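Local coordinates for protein alpha-fucosidase (Bifidobacterium bifidum, PDB 2EAB) that acts as a 1,2-alpha-L-fucosidase, with this family 95 catalytic piece of a larger membrane protein probably hydrolysing terminal fucose linkages, at residues 450-455 against 532-537; 443-448 against 525-530; 463-468 against 539-544. All blocks are in the same frame, centred on the assembly; numbering follows the deposited sequence.

Interaction 1 of 3, residues 450-455 against 532-537; sequences GLVKPG and YALLKE. With EDO (1,2-ethanediol), chain H.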
loop_
_atom_site.group_PDB
_atom_site.type_symbol
_atom_site.label_atom_id
_atom_site.label_comp_id
_atom_site.label_asym_id
_atom_site.label_seq_id
_atom_site.Cartn_x
_atom_site.Cartn_y
_atom_site.Cartn_z
ATOM N N GLY A 450 10.807 9.284 -8.505
ATOM C CA GLY A 450 11.886 8.424 -8.982
ATOM C C GLY A 450 11.602 7.716 -10.296
ATOM O O GLY A 450 12.527 7.253 -10.964
ATOM N N LEU A 451 10.329 7.623 -10.676
ATOM C CA LEU A 451 9.963 7.033 -11.959
ATOM C C LEU A 451 10.144 7.990 -13.128
ATOM O O LEU A 451 10.126 7.562 -14.279
ATOM C CB LEU A 451 8.522 6.523 -11.939
ATOM C CG LEU A 451 8.195 5.412 -10.937
ATOM C CD1 LEU A 451 6.708 5.097 -10.968
ATOM C CD2 LEU A 451 9.013 4.152 -11.200
ATOM N N VAL A 452 10.322 9.284 -12.863
ATOM C CA VAL A 452 10.316 10.262 -13.947
ATOM C C VAL A 452 11.511 10.103 -14.889
ATOM O O VAL A 452 11.322 9.982 -16.096
ATOM C CB VAL A 452 10.154 11.708 -13.429
ATOM C CG1 VAL A 452 10.232 12.708 -14.579
ATOM C CG2 VAL A 452 8.828 11.854 -12.679
ATOM N N LYS A 453 12.728 10.107 -14.353
ATOM C CA LYS A 453 13.907 9.964 -15.209
ATOM C C LYS A 453 13.931 8.658 -16.021
ATOM O O LYS A 453 14.021 8.715 -17.245
ATOM C CB LYS A 453 15.203 10.178 -14.422
ATOM C CG LYS A 453 15.432 11.627 -14.018
ATOM C CD LYS A 453 16.743 11.788 -13.280
ATOM C CE LYS A 453 16.986 13.240 -12.916
ATOM N NZ LYS A 453 18.276 13.400 -12.199
ATOM N N PRO A 454 13.833 7.486 -15.362
ATOM C CA PRO A 454 13.781 6.266 -16.182
ATOM C C PRO A 454 12.536 6.212 -17.073
ATOM O O PRO A 454 12.607 5.743 -18.212
ATOM C CB PRO A 454 13.776 5.144 -15.138
ATOM C CG PRO A 454 13.262 5.782 -13.883
ATOM C CD PRO A 454 13.797 7.176 -13.920
ATOM N N GLY A 455 11.421 6.735 -16.574
ATOM C CA GLY A 455 10.166 6.714 -17.315
ATOM C C GLY A 455 10.171 7.574 -18.562
ATOM O O GLY A 455 9.410 7.313 -19.495
ATOM N N TYR A 532 1.737 18.779 -8.148
ATOM C CA TYR A 532 1.458 19.522 -9.367
ATOM C C TYR A 532 2.495 19.230 -10.450
ATOM O O TYR A 532 2.137 19.001 -11.601
ATOM C CB TYR A 532 1.360 21.033 -9.118
ATOM C CG TYR A 532 1.219 21.804 -10.410
ATOM C CD1 TYR A 532 0.036 21.752 -11.143
ATOM C CD2 TYR A 532 2.278 22.556 -10.921
ATOM C CE1 TYR A 532 -0.098 22.430 -12.346
ATOM C CE2 TYR A 532 2.149 23.251 -12.128
ATOM C CZ TYR A 532 0.956 23.182 -12.829
ATOM O OH TYR A 532 0.802 23.849 -14.020
ATOM N N ALA A 533 3.775 19.261 -10.085
ATOM C CA ALA A 533 4.831 18.981 -11.052
ATOM C C ALA A 533 4.635 17.603 -11.700
ATOM O O ALA A 533 4.702 17.474 -12.920
ATOM C CB ALA A 533 6.211 19.102 -10.405
ATOM N N LEU A 534 4.364 16.589 -10.885
ATOM C CA LEU A 534 4.132 15.237 -11.403
ATOM C C LEU A 534 2.918 15.165 -12.317
ATOM O O LEU A 534 2.972 14.560 -13.393
ATOM C CB LEU A 534 3.972 14.241 -10.258
ATOM C CG LEU A 534 5.251 13.868 -9.505
ATOM C CD1 LEU A 534 4.926 13.231 -8.164
ATOM C CD2 LEU A 534 6.129 12.944 -10.341
ATOM N N LEU A 535 1.826 15.784 -11.875
ATOM C CA LEU A 535 0.575 15.754 -12.628
ATOM C C LEU A 535 0.667 16.532 -13.927
ATOM O O LEU A 535 0.087 16.123 -14.927
ATOM C CB LEU A 535 -0.582 16.278 -11.780
ATOM C CG LEU A 535 -1.096 15.300 -10.723
ATOM C CD1 LEU A 535 -1.909 16.027 -9.677
ATOM C CD2 LEU A 535 -1.917 14.188 -11.366
ATOM N N LYS A 536 1.389 17.647 -13.898
ATOM C CA LYS A 536 1.560 18.487 -15.077
ATOM C C LYS A 536 2.210 17.683 -16.205
ATOM O O LYS A 536 1.720 17.677 -17.338
ATOM C CB LYS A 536 2.423 19.697 -14.726
ATOM C CG LYS A 536 2.736 20.625 -15.888
ATOM C CD LYS A 536 3.664 21.748 -15.433
ATOM C CE LYS A 536 4.093 22.623 -16.602
ATOM N NZ LYS A 536 4.989 23.739 -16.177
ATOM N N GLU A 537 3.306 16.994 -15.897
ATOM C CA GLU A 537 4.030 16.272 -16.930
ATOM C C GLU A 537 3.288 15.013 -17.392
ATOM O O GLU A 537 3.305 14.708 -18.579
ATOM C CB GLU A 537 5.466 15.957 -16.501
ATOM C CG GLU A 537 6.241 15.141 -17.520
ATOM C CD GLU A 537 7.750 15.185 -17.341
ATOM O OE1 GLU A 537 8.279 16.018 -16.566
ATOM O OE2 GLU A 537 8.420 14.383 -18.014
HETATM C C1 EDO H . 15.565 8.026 -9.550
HETATM O O1 EDO H . 14.986 8.534 -10.767
HETATM C C2 EDO H . 16.284 9.144 -8.706
HETATM O O2 EDO H . 17.158 9.837 -9.587
#
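Val452, on the first turn of helix 452-463, carries this contact with Leu534 and Glu537 of helix 525-546, and its short side chain can be followed atom by atom. The CB already points at the neighbouring helix, and from it the two methyls part. CG1 stands opposite the backbone N (chi1 177°), which leaves CG2 beside that nitrogen and sends the methyls to different partners. Val452 CG2 meets Leu534 CD2 at 3.7 Å, an apolar touch between two branch ends whose side chains cross obliquely. Val452 CG1 looks instead at the carboxylate of Glu537, with Glu537 OE2 at 4.2 Å, a loose apposition and not a polar bond.

Both helices belong to the family 95 catalytic domain, which has the (alpha/alpha)6-barrel fold, and Val452 packs helix 452-463 against helix 525-546. Leu534 also rests on Leu512 and Val515 of helix 507-520. The carboxylate of Glu537 finds its polar mates elsewhere: OE1 makes a salt bridge with Arg456 and a hydrogen bond with Gly476 N. Its negative charge is thus probably balanced in part by Arg456, one turn further along the valine's own helix, so the two helices are joined by a salt bridge as well as by methyl packing.

Within the first turn, Gly455 N bonds Leu451 O at 2.8 Å. Pro454 has no N-H to offer Gly450 O in the same i to i-4 pattern. Gly450 O instead accepts a hydrogen bond from O1 of an ethanediol, probably from the crystallisation liquor, at 2.8 Å. Pro454 CD stands 3.6 Å from the same ethanediol O1, and the diol is also bonded to Tyr288 N.

Interaction 2 of 3, residues 443-448 against 525-530; sequences PLIEYV and PALLDR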
loop_
_atom_site.group_PDB
_atom_site.type_symbol
_atom_site.label_atom_id
_atom_site.label_comp_id
_atom_site.label_asym_id
_atom_site.label_seq_id
_atom_site.Cartn_x
_atom_site.Cartn_y
_atom_site.Cartn_z
ATOM N N PRO A 443 7.717 8.093 1.257
ATOM C CA PRO A 443 8.489 7.254 0.330
ATOM C C PRO A 443 7.754 6.906 -0.969
ATOM O O PRO A 443 8.410 6.678 -1.982
ATOM C CB PRO A 443 8.805 5.995 1.149
ATOM C CG PRO A 443 7.829 5.997 2.254
ATOM C CD PRO A 443 7.545 7.435 2.566
ATOM N N LEU A 444 6.423 6.846 -0.956
ATOM C CA LEU A 444 5.696 6.663 -2.213
ATOM C C LEU A 444 5.856 7.880 -3.119
ATOM O O LEU A 444 6.071 7.737 -4.320
ATOM C CB LEU A 444 4.208 6.363 -1.994
ATOM C CG LEU A 444 3.439 6.120 -3.300
ATOM C CD1 LEU A 444 3.919 4.832 -3.981
ATOM C CD2 LEU A 444 1.944 6.099 -3.056
ATOM N N ILE A 445 5.742 9.080 -2.556
ATOM C CA ILE A 445 5.892 10.287 -3.360
ATOM C C ILE A 445 7.281 10.321 -3.994
ATOM O O ILE A 445 7.416 10.561 -5.196
ATOM C CB ILE A 445 5.633 11.579 -2.548
ATOM C CG1 ILE A 445 4.270 11.512 -1.849
ATOM C CG2 ILE A 445 5.712 12.806 -3.459
ATOM C CD1 ILE A 445 3.984 12.675 -0.923
ATOM N N GLU A 446 8.306 10.062 -3.187
ATOM C CA GLU A 446 9.668 10.004 -3.704
ATOM C C GLU A 446 9.850 8.906 -4.757
ATOM O O GLU A 446 10.562 9.098 -5.739
ATOM C CB GLU A 446 10.685 9.842 -2.576
ATOM C CG GLU A 446 12.120 9.968 -3.089
ATOM C CD GLU A 446 13.195 9.754 -2.044
ATOM O OE1 GLU A 446 12.901 9.802 -0.834
ATOM O OE2 GLU A 446 14.357 9.534 -2.447
ATOM N N TYR A 447 9.185 7.772 -4.563
ATOM C CA TYR A 447 9.257 6.669 -5.523
ATOM C C TYR A 447 8.677 7.070 -6.879
ATOM O O TYR A 447 9.247 6.761 -7.924
ATOM C CB TYR A 447 8.521 5.446 -4.977
ATOM C CG TYR A 447 8.673 4.224 -5.851
ATOM C CD1 TYR A 447 9.835 3.456 -5.802
ATOM C CD2 TYR A 447 7.664 3.847 -6.735
ATOM C CE1 TYR A 447 9.991 2.339 -6.605
ATOM C CE2 TYR A 447 7.814 2.734 -7.552
ATOM C CZ TYR A 447 8.976 1.982 -7.477
ATOM O OH TYR A 447 9.111 0.882 -8.299
ATOM N N VAL A 448 7.537 7.754 -6.854
ATOM C CA VAL A 448 6.884 8.161 -8.090
ATOM C C VAL A 448 7.721 9.251 -8.771
ATOM O O VAL A 448 7.920 9.211 -9.982
ATOM C CB VAL A 448 5.414 8.569 -7.843
ATOM C CG1 VAL A 448 4.777 9.095 -9.127
ATOM C CG2 VAL A 448 4.626 7.366 -7.325
ATOM N N PRO A 525 1.269 23.241 1.226
ATOM C CA PRO A 525 1.719 23.870 -0.021
ATOM C C PRO A 525 3.007 23.277 -0.609
ATOM O O PRO A 525 3.201 23.333 -1.827
ATOM C CB PRO A 525 1.921 25.338 0.379
ATOM C CG PRO A 525 2.170 25.299 1.837
ATOM C CD PRO A 525 1.299 24.192 2.355
ATOM N N ALA A 526 3.869 22.714 0.235
ATOM C CA ALA A 526 5.083 22.057 -0.253
ATOM C C ALA A 526 4.728 20.782 -1.027
ATOM O O ALA A 526 5.333 20.478 -2.060
ATOM C CB ALA A 526 6.032 21.754 0.900
ATOM N N LEU A 527 3.737 20.040 -0.533
ATOM C CA LEU A 527 3.248 18.861 -1.239
ATOM C C LEU A 527 2.531 19.260 -2.520
ATOM O O LEU A 527 2.675 18.595 -3.545
ATOM C CB LEU A 527 2.340 18.013 -0.347
ATOM C CG LEU A 527 3.069 17.208 0.730
ATOM C CD1 LEU A 527 2.071 16.592 1.698
ATOM C CD2 LEU A 527 3.950 16.132 0.105
ATOM N N LEU A 528 1.775 20.355 -2.470
ATOM C CA LEU A 528 1.104 20.859 -3.663
ATOM C C LEU A 528 2.076 21.044 -4.826
ATOM O O LEU A 528 1.788 20.633 -5.948
ATOM C CB LEU A 528 0.379 22.172 -3.367
ATOM C CG LEU A 528 -0.296 22.889 -4.538
ATOM C CD1 LEU A 528 -1.325 21.995 -5.222
ATOM C CD2 LEU A 528 -0.950 24.157 -4.023
ATOM N N ASP A 529 3.220 21.671 -4.565
ATOM C CA ASP A 529 4.194 21.909 -5.632
ATOM C C ASP A 529 4.693 20.606 -6.257
ATOM O O ASP A 529 4.807 20.495 -7.480
ATOM C CB ASP A 529 5.373 22.740 -5.127
ATOM C CG ASP A 529 5.027 24.212 -4.951
ATOM O OD1 ASP A 529 3.892 24.623 -5.289
ATOM O OD2 ASP A 529 5.909 24.963 -4.480
ATOM N N ARG A 530 4.961 19.616 -5.411
ATOM C CA ARG A 530 5.472 18.320 -5.870
ATOM C C ARG A 530 4.433 17.542 -6.662
ATOM O O ARG A 530 4.748 16.966 -7.707
ATOM C CB ARG A 530 5.964 17.487 -4.689
ATOM C CG ARG A 530 7.200 18.059 -4.038
ATOM C CD ARG A 530 7.490 17.372 -2.738
ATOM N NE ARG A 530 8.030 16.028 -2.933
ATOM C CZ ARG A 530 8.147 15.127 -1.962
ATOM N NH1 ARG A 530 7.743 15.414 -0.731
ATOM N NH2 ARG A 530 8.663 13.932 -2.215
#
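Ile445 and Arg530 bury most of the surface between helix 442-450 and the first turns of helix 525-546, with Leu527 adding a smaller share. The helices belong to the (alpha/alpha)6-barrel catalytic domain of family 95. Their short segments run in nearly the same direction, at 26°, consistent with helices of the same layer of such a barrel. The segment axes stay 12.3 Å apart at closest approach, so the gap is bridged by the ends of side chains and not by backbone.

Ile445 does so with two branches. Ile445 CD1, at the end of the longer one, reaches Leu527 CD2 at 3.6 Å, the two side chains crossing at about a right angle. Leu527 begins by leaving its helix in another direction, and only its end turns in to make this touch. Ala518 of helix 507-520 packs against the same isoleucine.

The shorter branch of Ile445 serves Arg530. Ile445 CG2 lies over one face of the Arg530 guanidinium, 3.4 Å above its plane and displaced toward the rim. The arginine brings this face round through a bend at chi3 (74°) in an otherwise mostly extended chain. Its charge is answered on the isoleucine's side of the interface, where NH2 makes salt bridges with both Glu449 and Glu442, one beyond each end of the segment 443-448. A leucine in place of Arg530 would probably leave these two glutamates without the positive charge they share and take the flat cover off Ile445 CG2.

Glu446 lies nearby, on the side of the calcium ion, with its side chain about 10 Å from the metal. Its carboxylate does not pair with the arginine: Glu446 OE1 remains 6.1 Å from Arg530 NH2.

Interaction 3 of 3, residues 463-468 against 539-544; sequences AGAETT and SHFYVN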
loop_
_atom_site.group_PDB
_atom_site.type_symbol
_atom_site.label_atom_id
_atom_site.label_comp_id
_atom_site.label_asym_id
_atom_site.label_seq_id
_atom_site.Cartn_x
_atom_site.Cartn_y
_atom_site.Cartn_z
ATOM N N ALA A 463 6.237 5.624 -26.811
ATOM C CA ALA A 463 5.242 6.633 -27.183
ATOM C C ALA A 463 5.792 7.807 -27.993
ATOM O O ALA A 463 5.033 8.691 -28.389
ATOM C CB ALA A 463 4.493 7.132 -25.943
ATOM N N GLY A 464 7.097 7.825 -28.239
ATOM C CA GLY A 464 7.704 8.884 -29.039
ATOM C C GLY A 464 7.785 10.222 -28.330
ATOM O O GLY A 464 7.898 11.265 -28.982
ATOM N N ALA A 465 7.730 10.192 -27.000
ATOM C CA ALA A 465 7.794 11.406 -26.195
ATOM C C ALA A 465 9.215 11.577 -25.673
ATOM O O ALA A 465 9.586 10.979 -24.657
ATOM C CB ALA A 465 6.795 11.339 -25.046
ATOM N N GLU A 466 10.013 12.369 -26.389
ATOM C CA GLU A 466 11.408 12.579 -26.018
ATOM C C GLU A 466 11.599 13.894 -25.280
ATOM O O GLU A 466 11.300 14.962 -25.814
ATOM C CB GLU A 466 12.351 12.525 -27.233
ATOM C CG GLU A 466 13.798 12.895 -26.850
ATOM C CD GLU A 466 14.847 12.510 -27.874
ATOM O OE1 GLU A 466 14.504 12.317 -29.058
ATOM O OE2 GLU A 466 16.032 12.414 -27.483
ATOM N N THR A 467 12.096 13.798 -24.052
ATOM C CA THR A 467 12.516 14.968 -23.299
ATOM C C THR A 467 13.963 15.296 -23.652
ATOM O O THR A 467 14.849 14.451 -23.513
ATOM C CB THR A 467 12.394 14.728 -21.781
ATOM O OG1 THR A 467 11.026 14.466 -21.450
ATOM C CG2 THR A 467 12.872 15.947 -20.987
ATOM N N THR A 468 14.189 16.517 -24.130
ATOM C CA THR A 468 15.539 17.011 -24.382
ATOM C C THR A 468 16.167 17.429 -23.054
ATOM O O THR A 468 15.466 17.900 -22.153
ATOM C CB THR A 468 15.531 18.196 -25.364
ATOM O OG1 THR A 468 14.725 19.251 -24.832
ATOM C CG2 THR A 468 14.957 17.769 -26.701
ATOM N N SER A 539 0.003 14.613 -17.349
ATOM C CA SER A 539 -1.138 15.113 -18.118
ATOM C C SER A 539 -0.683 15.578 -19.499
ATOM O O SER A 539 -1.339 15.283 -20.498
ATOM C CB SER A 539 -1.876 16.225 -17.370
ATOM O OG SER A 539 -2.427 15.724 -16.167
ATOM N N HIS A 540 0.445 16.286 -19.551
ATOM C CA HIS A 540 1.048 16.657 -20.826
ATOM C C HIS A 540 1.259 15.423 -21.702
ATOM O O HIS A 540 0.933 15.419 -22.893
ATOM C CB HIS A 540 2.392 17.343 -20.597
ATOM C CG HIS A 540 3.032 17.824 -21.856
ATOM N ND1 HIS A 540 3.935 17.077 -22.582
ATOM C CD2 HIS A 540 2.867 18.982 -22.535
ATOM C CE1 HIS A 540 4.310 17.767 -23.646
ATOM N NE2 HIS A 540 3.673 18.923 -23.642
ATOM N N PHE A 541 1.806 14.378 -21.091
ATOM C CA PHE A 541 2.106 13.128 -21.772
ATOM C C PHE A 541 0.843 12.517 -22.361
ATOM O O PHE A 541 0.801 12.189 -23.548
ATOM C CB PHE A 541 2.780 12.160 -20.794
ATOM C CG PHE A 541 3.131 10.825 -21.389
ATOM C CD1 PHE A 541 3.904 10.735 -22.549
ATOM C CD2 PHE A 541 2.702 9.654 -20.779
ATOM C CE1 PHE A 541 4.224 9.496 -23.095
ATOM C CE2 PHE A 541 3.033 8.415 -21.306
ATOM C CZ PHE A 541 3.788 8.330 -22.473
ATOM N N TYR A 542 -0.196 12.387 -21.544
ATOM C CA TYR A 542 -1.427 11.780 -22.024
ATOM C C TYR A 542 -2.108 12.610 -23.094
ATOM O O TYR A 542 -2.517 12.077 -24.122
ATOM C CB TYR A 542 -2.371 11.407 -20.870
ATOM C CG TYR A 542 -2.199 9.950 -20.550
ATOM C CD1 TYR A 542 -1.160 9.516 -19.723
ATOM C CD2 TYR A 542 -3.021 8.993 -21.138
ATOM C CE1 TYR A 542 -0.963 8.162 -19.475
ATOM C CE2 TYR A 542 -2.832 7.642 -20.898
ATOM C CZ TYR A 542 -1.805 7.235 -20.062
ATOM O OH TYR A 542 -1.603 5.899 -19.820
ATOM N N VAL A 543 -2.208 13.916 -22.868
ATOM C CA VAL A 543 -2.862 14.797 -23.838
ATOM C C VAL A 543 -2.146 14.790 -25.192
ATOM O O VAL A 543 -2.790 14.696 -26.245
ATOM C CB VAL A 543 -2.990 16.247 -23.295
ATOM C CG1 VAL A 543 -3.323 17.240 -24.418
ATOM C CG2 VAL A 543 -4.028 16.312 -22.184
ATOM N N ASN A 544 -0.821 14.892 -25.161
ATOM C CA ASN A 544 -0.045 15.081 -26.384
ATOM C C ASN A 544 0.366 13.812 -27.113
ATOM O O ASN A 544 0.566 13.843 -28.331
ATOM C CB ASN A 544 1.176 15.952 -26.102
ATOM C CG ASN A 544 0.801 17.389 -25.859
ATOM O OD1 ASN A 544 0.594 18.153 -26.803
ATOM N ND2 ASN A 544 0.679 17.765 -24.596
#
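The C-terminal end of helix 452-463, in the barrel domain, closes in a way consistent with a Schellman motif: Gly464 leaves helical geometry with positive phi (73°), which suits glycine, and Ala465 is backbone hydrogen-bonded to Ala459, six residues back. The turn lets the methyls of Ala463 and Ala465, on either side of the glycine, point at helix 525-546, where they pack against the ring of Phe541.

They meet the ring at its edge, near its plane, and not over a face. Ala463 CB lies 3.7 Å from Phe541 CE1 and just as near to CZ, while Ala465 CB approaches the same Phe541 CE1 at 3.7 Å with CD1 slightly farther off. CE1 is thus common to both methyls. The ring gets there because CG stands anti to the backbone N (chi1 180°), which swings its far end toward the loop. Ala459 and Met546 pack against Phe541 as well.

One turn before Asn544, the carbonyl of His540 takes two bonds from that residue: the helical one from Asn544 N, and one from Asn544 ND2, which reaches His540 O at 2.9 Å with an N-H...O angle of 160°.

All three contacts lie within the family 95 catalytic domain and use one long helix, 525-546, met in succession by helix 442-450, by helix 452-463 and by the loop that follows it. Interaction 2 comes first along both partners, then interaction 1, then interaction 3, as expected when two stretches of chain run side by side in the same direction. Centres are about 10 Å apart between interactions 2 and 1 and about 11 Å between 1 and 3, while 2 and 3 stand about 21 Å apart without touching. Interactions 1 and 2 meet where Leu534 CD2 packs 4.2 Å from Val448 O. The row thus leads from the neighbourhood of the calcium site outward, away from the chain's centre.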